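Side-chain contact in DUF3120 domain-containing protein (Bordetella pertussis, PDB 6RGN), which is the N-terminal domain of a type three secretion effector, probably targeting it to host membranes by binding the phosphoinositide PIP2: residues L78-V81 against K82-R86. Residues are numbered along the deposited sequence; the frame is centred on the assembly and turned at random.
Sequences LREV and KHDVR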
loop_
_atom_site.group_PDB
_atom_site.type_symbol
_atom_site.label_atom_id
_atom_site.label_comp_id
_atom_site.label_asym_id
_atom_site.label_seq_id
_atom_site.Cartn_x
_atom_site.Cartn_y
_atom_site.Cartn_z
ATOM N N LEU A 78 10.154 1.526 -1.630
ATOM C CA LEU A 78 9.310 0.957 -0.538
ATOM C C LEU A 78 8.902 2.137 0.360
ATOM O O LEU A 78 7.749 2.135 0.789
ATOM C CB LEU A 78 10.076 -0.087 0.262
ATOM C CG LEU A 78 9.266 -0.744 1.372
ATOM C CD1 LEU A 78 7.886 -1.120 0.905
ATOM C CD2 LEU A 78 9.954 -1.975 1.977
ATOM N N ARG A 79 9.777 3.096 0.649
ATOM C CA ARG A 79 9.420 4.265 1.509
ATOM C C ARG A 79 8.295 5.076 0.841
ATOM O O ARG A 79 7.383 5.479 1.518
ATOM C CB ARG A 79 10.590 5.214 1.730
ATOM C CG ARG A 79 11.654 4.661 2.659
ATOM C CD ARG A 79 12.673 5.775 2.873
ATOM N NE ARG A 79 13.947 5.182 2.542
ATOM C CZ ARG A 79 14.823 5.647 1.640
ATOM N NH1 ARG A 79 15.941 4.959 1.446
ATOM N NH2 ARG A 79 14.606 6.757 0.936
ATOM N N GLU A 80 8.316 5.198 -0.487
ATOM C CA GLU A 80 7.226 5.902 -1.215
ATOM C C GLU A 80 5.926 5.104 -1.111
ATOM O O GLU A 80 4.867 5.714 -0.977
ATOM C CB GLU A 80 7.519 6.130 -2.696
ATOM C CG GLU A 80 6.561 7.154 -3.306
ATOM C CD GLU A 80 6.777 8.526 -2.689
ATOM O OE1 GLU A 80 7.955 8.911 -2.593
ATOM O OE2 GLU A 80 5.778 9.186 -2.246
ATOM N N VAL A 81 5.980 3.783 -1.205
ATOM C CA VAL A 81 4.768 2.966 -1.003
ATOM C C VAL A 81 4.185 3.245 0.379
ATOM O O VAL A 81 2.934 3.395 0.457
ATOM C CB VAL A 81 5.032 1.467 -1.169
ATOM C CG1 VAL A 81 3.884 0.667 -0.615
ATOM C CG2 VAL A 81 5.317 1.155 -2.629
ATOM N N LYS A 82 5.003 3.140 1.424
ATOM C CA LYS A 82 4.488 3.299 2.813
ATOM C C LYS A 82 3.897 4.695 2.976
ATOM O O LYS A 82 2.754 4.826 3.514
ATOM C CB LYS A 82 5.568 3.062 3.877
ATOM C CG LYS A 82 6.213 1.689 3.789
ATOM C CD LYS A 82 7.136 1.399 4.950
ATOM C CE LYS A 82 8.324 2.314 5.008
ATOM N NZ LYS A 82 9.172 2.025 6.194
ATOM N N HIS A 83 4.588 5.684 2.429
ATOM C CA HIS A 83 4.113 7.074 2.519
ATOM C C HIS A 83 2.758 7.196 1.807
ATOM O O HIS A 83 1.892 7.938 2.287
ATOM C CB HIS A 83 5.151 8.041 1.951
ATOM C CG HIS A 83 4.561 9.390 1.794
ATOM N ND1 HIS A 83 4.552 10.317 2.793
ATOM C CD2 HIS A 83 3.927 9.943 0.740
ATOM C CE1 HIS A 83 3.947 11.421 2.371
ATOM N NE2 HIS A 83 3.533 11.202 1.114
ATOM N N ASP A 84 2.622 6.613 0.634
ATOM C CA ASP A 84 1.349 6.678 -0.112
ATOM C C ASP A 84 0.193 5.964 0.619
ATOM O O ASP A 84 -0.963 6.428 0.492
ATOM C CB ASP A 84 1.539 6.091 -1.491
ATOM C CG ASP A 84 2.376 6.975 -2.422
ATOM O OD1 ASP A 84 2.697 8.103 -2.041
ATOM O OD2 ASP A 84 2.669 6.501 -3.553
ATOM N N VAL A 85 0.436 4.822 1.252
ATOM C CA VAL A 85 -0.564 4.158 2.125
ATOM C C VAL A 85 -1.051 5.190 3.161
ATOM O O VAL A 85 -2.279 5.413 3.268
ATOM C CB VAL A 85 -0.039 2.890 2.830
ATOM C CG1 VAL A 85 -1.085 2.417 3.827
ATOM C CG2 VAL A 85 0.256 1.817 1.813
ATOM N N ARG A 86 -0.129 5.830 3.866
ATOM C CA ARG A 86 -0.475 6.790 4.957
ATOM C C ARG A 86 -1.194 8.042 4.410
ATOM O O ARG A 86 -2.079 8.620 5.108
ATOM C CB ARG A 86 0.760 7.303 5.690
ATOM C CG ARG A 86 1.682 6.268 6.324
ATOM C CD ARG A 86 0.939 5.136 6.918
ATOM N NE ARG A 86 1.572 4.514 8.084
ATOM C CZ ARG A 86 0.968 3.526 8.757
ATOM N NH1 ARG A 86 1.600 3.019 9.823
ATOM N NH2 ARG A 86 -0.215 3.020 8.282
#
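Val-81 and Val-85, one turn apart on the amphipathic helix 76-90, illustrate how a helix in an all-helical membrane-targeting domain divides into a packed and a polar side. Their backbones join in one of four successive i to i+4 bonds, Val-85 N donating to Val-81 O at 3.0 Å with an N-H...O angle of 166°. Val-85 CG2, placed beside its own backbone N, lies 3.4 Å from that same oxygen. Both valines press on Phe-62 of helix 61-65 and, through Leu-106 and Leu-102, on helix 96-112. At the edge of this packed side Lys-82 lays its CG against Leu-78 O (3.4 Å), then bends at chi3 (-64°), which carries CE back over Arg-79 CA at 4.2 Å.

The exposed side, with Arg-79, Glu-80 and His-83, is looser. Glu-80 is modelled in two conformers; in one, OE2 lies 3.6 Å from His-83 CD2 and 3.3 Å from Asp-84 OD1, two acceptors whose like charges would probably repel, so both approaches are doubtful. Asp-84 marks the boundary, buried with its side chain touching Ala-105 of helix 96-112, while its backbone N donates to Glu-80 O at 2.9 Å.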